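Local coordinates for protein dTDP-glucose 4,6-dehydratase (Klebsiella pneumoniae, PDB 5U4Q) that probably catalyses the NAD-dependent 4,6-dehydration of dTDP-glucose or a related nucleotide sugar, as a member of the short-chain dehydrogenase/reductase superfamily, at residues A[101-114]-A[154-168]. Sequence-based numbering, arbitrary orientation.
Sequences YADANLMGYLNILE and YAATKKANELMAHTY. With NAD (nicotinamide-adenine-dinucleotide), chain C.
Asn161 lays its amide over one face of the Tyr109 ring where segments 101-114 and 154-168, on neighbouring helices of the Rossmann fold, run almost parallel. The planes are 11° apart with CG offset toward the ring's rim, and Asn161 CB stands over the centre in a CH-pi contact, 3.8 Å from the Tyr109 centroid. The same amide drives ND2 into Asn105 O at 2.7 Å, nearly along the C=O axis (171°). That carbonyl lies in the pi-type turn 102-107; the bond sets which amide end carries nitrogen, and the stack helps hold it flat. One turn earlier Asn105 ND2 reaches Thr157 OG1 (3.1 Å), which donates to Tyr154 O, while Asn105 OD1 takes the backbone N of Gln88. Farther along, selenomethionine Met164 enters a hole formed by Leu106, Tyr109, Leu110 and Leu113; in one of two conformers it bends at chi3 (68°), bringing CE to 3.6 Å from Leu106 O. Leu113 CB covers a face of Tyr168, whose hydroxyl donates to Glu114 OE2, also paired with Arg117. At the cofactor end, Tyr154 and Lys158 form the superfamily's YxxxK pair: Lys158 NZ donates to NAD O3D (3.0 Å), and Tyr154 OH is hydrogen-bonded to NAD O2D at 2.5 Å.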
# COMPACT_ATOMS: atom_id res chain seq x y z
N TYR A 101 -5.65 2.66 -10.12
CA TYR A 101 -5.28 2.86 -8.73
C TYR A 101 -3.81 2.60 -8.54
O TYR A 101 -3.12 3.33 -7.84
CB TYR A 101 -6.07 1.93 -7.79
CG TYR A 101 -7.53 2.29 -7.66
CD1 TYR A 101 -7.92 3.42 -6.97
CD2 TYR A 101 -8.52 1.49 -8.22
CE1 TYR A 101 -9.25 3.76 -6.84
CE2 TYR A 101 -9.87 1.82 -8.10
CZ TYR A 101 -10.22 2.95 -7.41
OH TYR A 101 -11.54 3.29 -7.28
N ALA A 102 -3.32 1.55 -9.18
CA ALA A 102 -1.91 1.22 -9.07
C ALA A 102 -1.09 2.29 -9.70
O ALA A 102 -0.12 2.78 -9.12
CB ALA A 102 -1.63 -0.13 -9.72
N ASP A 103 -1.47 2.69 -10.91
CA ASP A 103 -0.72 3.72 -11.62
C ASP A 103 -0.69 5.05 -10.89
O ASP A 103 0.37 5.63 -10.66
CB ASP A 103 -1.30 3.95 -13.02
CG ASP A 103 -0.89 2.88 -14.01
OD1 ASP A 103 0.20 2.30 -13.85
OD2 ASP A 103 -1.64 2.65 -14.98
N ALA A 104 -1.84 5.57 -10.56
CA ALA A 104 -1.91 6.88 -9.97
C ALA A 104 -1.56 6.87 -8.50
O ALA A 104 -0.88 7.80 -8.01
CB ALA A 104 -3.31 7.45 -10.12
N ASN A 105 -2.01 5.83 -7.80
CA ASN A 105 -1.90 5.85 -6.35
C ASN A 105 -0.71 5.12 -5.76
O ASN A 105 -0.36 5.38 -4.62
CB ASN A 105 -3.17 5.31 -5.68
CG ASN A 105 -4.43 6.11 -6.02
OD1 ASN A 105 -4.43 6.99 -6.90
ND2 ASN A 105 -5.54 5.75 -5.36
N LEU A 106 -0.08 4.19 -6.49
CA LEU A 106 1.12 3.52 -5.98
C LEU A 106 2.37 4.09 -6.68
O LEU A 106 3.19 4.76 -6.03
CB LEU A 106 1.00 2.00 -6.12
CG LEU A 106 -0.15 1.40 -5.30
CD1 LEU A 106 -0.33 -0.06 -5.65
CD2 LEU A 106 0.08 1.56 -3.81
N MSE A 107 2.48 3.89 -7.98
CA MSE A 107 3.66 4.40 -8.72
C MSE A 107 3.70 5.90 -8.71
O MSE A 107 4.77 6.51 -8.53
CB MSE A 107 3.59 3.92 -10.16
CG MSE A 107 4.72 4.41 -11.07
SE MSE A 107 6.48 3.70 -10.52
CE MSE A 107 6.14 1.80 -10.91
N GLY A 108 2.56 6.53 -8.91
CA GLY A 108 2.51 7.97 -8.89
C GLY A 108 2.97 8.56 -7.57
O GLY A 108 3.67 9.58 -7.52
N TYR A 109 2.60 7.89 -6.48
CA TYR A 109 2.98 8.37 -5.15
C TYR A 109 4.49 8.23 -4.98
O TYR A 109 5.13 9.10 -4.39
CB TYR A 109 2.19 7.64 -4.04
CG TYR A 109 2.36 8.32 -2.69
CD1 TYR A 109 1.72 9.50 -2.42
CD2 TYR A 109 3.19 7.80 -1.71
CE1 TYR A 109 1.90 10.17 -1.20
CE2 TYR A 109 3.38 8.44 -0.51
CZ TYR A 109 2.72 9.61 -0.24
OH TYR A 109 2.92 10.25 0.96
N LEU A 110 5.07 7.15 -5.49
CA LEU A 110 6.53 7.00 -5.42
C LEU A 110 7.22 8.12 -6.18
O LEU A 110 8.21 8.64 -5.69
CB LEU A 110 6.99 5.64 -5.94
CG LEU A 110 8.51 5.40 -5.84
CD1 LEU A 110 9.06 5.54 -4.44
CD2 LEU A 110 8.86 4.04 -6.43
N ASN A 111 6.70 8.49 -7.36
CA ASN A 111 7.31 9.61 -8.12
C ASN A 111 7.29 10.89 -7.30
O ASN A 111 8.26 11.65 -7.31
CB ASN A 111 6.66 9.78 -9.50
CG ASN A 111 6.93 8.60 -10.40
OD1 ASN A 111 7.91 7.89 -10.19
ND2 ASN A 111 6.07 8.36 -11.39
N ILE A 112 6.19 11.14 -6.60
CA ILE A 112 6.12 12.29 -5.71
C ILE A 112 7.21 12.19 -4.61
O ILE A 112 7.91 13.18 -4.35
CB ILE A 112 4.71 12.39 -5.03
CG1 ILE A 112 3.63 12.77 -6.04
CG2 ILE A 112 4.69 13.36 -3.85
CD1 ILE A 112 3.63 14.21 -6.46
N LEU A 113 7.31 11.03 -3.95
CA LEU A 113 8.29 10.87 -2.86
C LEU A 113 9.72 11.06 -3.36
O LEU A 113 10.51 11.72 -2.71
CB LEU A 113 8.12 9.53 -2.17
CG LEU A 113 6.85 9.33 -1.34
CD1 LEU A 113 6.77 7.87 -0.89
CD2 LEU A 113 6.84 10.26 -0.15
N GLU A 114 10.00 10.48 -4.52
CA GLU A 114 11.34 10.61 -5.13
C GLU A 114 11.65 12.06 -5.44
O GLU A 114 12.78 12.52 -5.18
CB GLU A 114 11.48 9.72 -6.35
CG GLU A 114 11.78 8.27 -5.98
CD GLU A 114 13.18 8.11 -5.41
OE1 GLU A 114 14.11 8.25 -6.24
OE2 GLU A 114 13.36 7.82 -4.21
N TYR A 154 -8.78 0.99 -3.28
CA TYR A 154 -8.57 2.41 -3.02
C TYR A 154 -8.02 2.61 -1.60
O TYR A 154 -6.97 3.25 -1.41
CB TYR A 154 -9.87 3.18 -3.23
CG TYR A 154 -9.83 4.63 -2.79
CD1 TYR A 154 -9.08 5.57 -3.49
CD2 TYR A 154 -10.56 5.05 -1.71
CE1 TYR A 154 -9.06 6.90 -3.10
CE2 TYR A 154 -10.57 6.37 -1.31
CZ TYR A 154 -9.80 7.30 -2.01
OH TYR A 154 -9.81 8.62 -1.60
N ALA A 155 -8.69 2.02 -0.60
CA ALA A 155 -8.25 2.13 0.80
C ALA A 155 -6.83 1.56 0.99
O ALA A 155 -5.98 2.14 1.67
CB ALA A 155 -9.23 1.41 1.73
N ALA A 156 -6.59 0.37 0.44
CA ALA A 156 -5.28 -0.24 0.56
C ALA A 156 -4.20 0.67 -0.03
O ALA A 156 -3.11 0.76 0.53
CB ALA A 156 -5.24 -1.58 -0.12
N THR A 157 -4.49 1.32 -1.16
CA THR A 157 -3.48 2.21 -1.75
C THR A 157 -3.22 3.44 -0.88
O THR A 157 -2.08 3.91 -0.82
CB THR A 157 -3.76 2.64 -3.23
OG1 THR A 157 -4.88 3.50 -3.31
CG2 THR A 157 -3.91 1.42 -4.15
N LYS A 158 -4.25 3.96 -0.24
CA LYS A 158 -4.06 5.11 0.65
C LYS A 158 -3.23 4.75 1.88
O LYS A 158 -2.35 5.53 2.30
CB LYS A 158 -5.40 5.78 0.99
CG LYS A 158 -6.09 6.45 -0.20
CD LYS A 158 -5.21 7.50 -0.89
CE LYS A 158 -6.04 8.50 -1.71
NZ LYS A 158 -5.20 9.61 -2.30
N LYS A 159 -3.49 3.58 2.47
CA LYS A 159 -2.66 3.13 3.58
C LYS A 159 -1.24 2.88 3.08
O LYS A 159 -0.28 3.22 3.77
CB LYS A 159 -3.25 1.90 4.29
CG LYS A 159 -2.38 1.34 5.38
CD LYS A 159 -1.96 2.29 6.52
CE LYS A 159 -1.07 1.48 7.49
NZ LYS A 159 -0.42 2.23 8.60
N ALA A 160 -1.11 2.33 1.87
CA ALA A 160 0.22 2.16 1.31
C ALA A 160 0.94 3.51 1.20
O ALA A 160 2.15 3.57 1.43
CB ALA A 160 0.20 1.46 -0.04
N ASN A 161 0.22 4.56 0.83
CA ASN A 161 0.84 5.92 0.74
C ASN A 161 1.37 6.31 2.12
O ASN A 161 2.49 6.83 2.23
CB ASN A 161 -0.16 6.97 0.29
CG ASN A 161 -0.58 6.87 -1.19
OD1 ASN A 161 -1.35 7.73 -1.63
ND2 ASN A 161 -0.00 5.97 -1.96
N GLU A 162 0.58 6.07 3.17
CA GLU A 162 1.03 6.42 4.54
C GLU A 162 2.31 5.64 4.89
O GLU A 162 3.23 6.20 5.49
CB GLU A 162 -0.08 6.18 5.56
CG GLU A 162 -1.33 7.03 5.36
CD GLU A 162 -2.40 6.80 6.40
OE1 GLU A 162 -2.12 6.13 7.44
OE2 GLU A 162 -3.53 7.31 6.23
N LEU A 163 2.35 4.36 4.50
CA LEU A 163 3.52 3.52 4.80
C LEU A 163 4.75 4.01 4.07
O LEU A 163 5.84 4.07 4.64
CB LEU A 163 3.26 2.06 4.43
CG LEU A 163 2.24 1.32 5.31
CD1 LEU A 163 1.72 0.12 4.54
CD2 LEU A 163 2.85 0.92 6.65
N MSE A 164 4.57 4.38 2.80
CA MSE A 164 5.65 4.89 1.98
C MSE A 164 6.13 6.22 2.53
O MSE A 164 7.34 6.47 2.60
CB MSE A 164 5.20 4.95 0.52
CG MSE A 164 4.89 3.54 -0.02
SE MSE A 164 3.73 3.57 -1.62
CE MSE A 164 4.98 4.35 -2.91
N ALA A 165 5.20 7.09 2.92
CA ALA A 165 5.55 8.38 3.53
C ALA A 165 6.40 8.15 4.79
O ALA A 165 7.44 8.81 4.98
CB ALA A 165 4.31 9.20 3.87
N HIS A 166 6.00 7.18 5.59
CA HIS A 166 6.75 6.90 6.83
C HIS A 166 8.20 6.54 6.51
O HIS A 166 9.14 7.08 7.12
CB HIS A 166 6.16 5.76 7.63
CG HIS A 166 6.88 5.57 8.91
ND1 HIS A 166 7.92 4.67 9.06
CD2 HIS A 166 6.81 6.27 10.07
CE1 HIS A 166 8.44 4.82 10.27
NE2 HIS A 166 7.78 5.76 10.91
N THR A 167 8.39 5.64 5.53
CA THR A 167 9.76 5.25 5.16
C THR A 167 10.61 6.41 4.62
O THR A 167 11.78 6.50 4.92
CB THR A 167 9.81 4.08 4.12
OG1 THR A 167 9.42 4.55 2.83
CG2 THR A 167 8.96 2.94 4.50
N TYR A 168 10.03 7.31 3.84
CA TYR A 168 10.76 8.44 3.31
C TYR A 168 11.07 9.48 4.40
O TYR A 168 12.16 10.09 4.39
CB TYR A 168 10.04 9.02 2.07
CG TYR A 168 10.49 8.32 0.82
CD1 TYR A 168 10.31 6.96 0.65
CD2 TYR A 168 11.15 9.02 -0.18
CE1 TYR A 168 10.79 6.30 -0.48
CE2 TYR A 168 11.61 8.37 -1.33
CZ TYR A 168 11.44 7.01 -1.46
OH TYR A 168 11.91 6.33 -2.56
PA NAD C . -11.02 14.99 -8.19
O1A NAD C . -11.94 16.12 -8.43
O2A NAD C . -11.15 13.70 -8.98
O5B NAD C . -9.51 15.56 -8.32
C5B NAD C . -8.35 14.75 -8.50
C4B NAD C . -7.63 15.23 -9.74
O4B NAD C . -6.51 14.33 -9.89
C3B NAD C . -8.46 15.16 -11.01
O3B NAD C . -8.68 16.42 -11.66
C2B NAD C . -7.69 14.16 -11.87
O2B NAD C . -7.69 14.49 -13.27
C1B NAD C . -6.29 14.14 -11.26
N9A NAD C . -5.57 12.87 -11.48
C8A NAD C . -6.03 11.62 -11.24
N7A NAD C . -5.11 10.71 -11.59
C5A NAD C . -4.04 11.38 -12.05
C6A NAD C . -2.73 11.00 -12.62
N6A NAD C . -2.36 9.74 -12.74
N1A NAD C . -1.94 12.00 -12.99
C2A NAD C . -2.27 13.30 -12.89
N3A NAD C . -3.46 13.72 -12.41
C4A NAD C . -4.36 12.79 -11.98
O3 NAD C . -11.07 14.50 -6.65
PN NAD C . -10.93 15.36 -5.30
O1N NAD C . -10.50 16.75 -5.55
O2N NAD C . -12.20 15.01 -4.52
O5D NAD C . -9.75 14.53 -4.62
C5D NAD C . -8.51 15.08 -4.19
C4D NAD C . -7.88 14.04 -3.28
O4D NAD C . -8.62 13.96 -2.04
C3D NAD C . -7.78 12.61 -3.79
O3D NAD C . -6.52 12.08 -3.39
C2D NAD C . -8.86 11.86 -3.05
O2D NAD C . -8.56 10.46 -2.84
C1D NAD C . -8.94 12.60 -1.74
N1N NAD C . -10.28 12.54 -1.13
C2N NAD C . -11.31 13.34 -1.52
C3N NAD C . -12.57 13.26 -0.91
C7N NAD C . -13.78 14.12 -1.30
O7N NAD C . -14.80 14.09 -0.60
N7N NAD C . -13.81 14.89 -2.40
C4N NAD C . -12.77 12.32 0.07
C5N NAD C . -11.72 11.50 0.46
C6N NAD C . -10.48 11.61 -0.17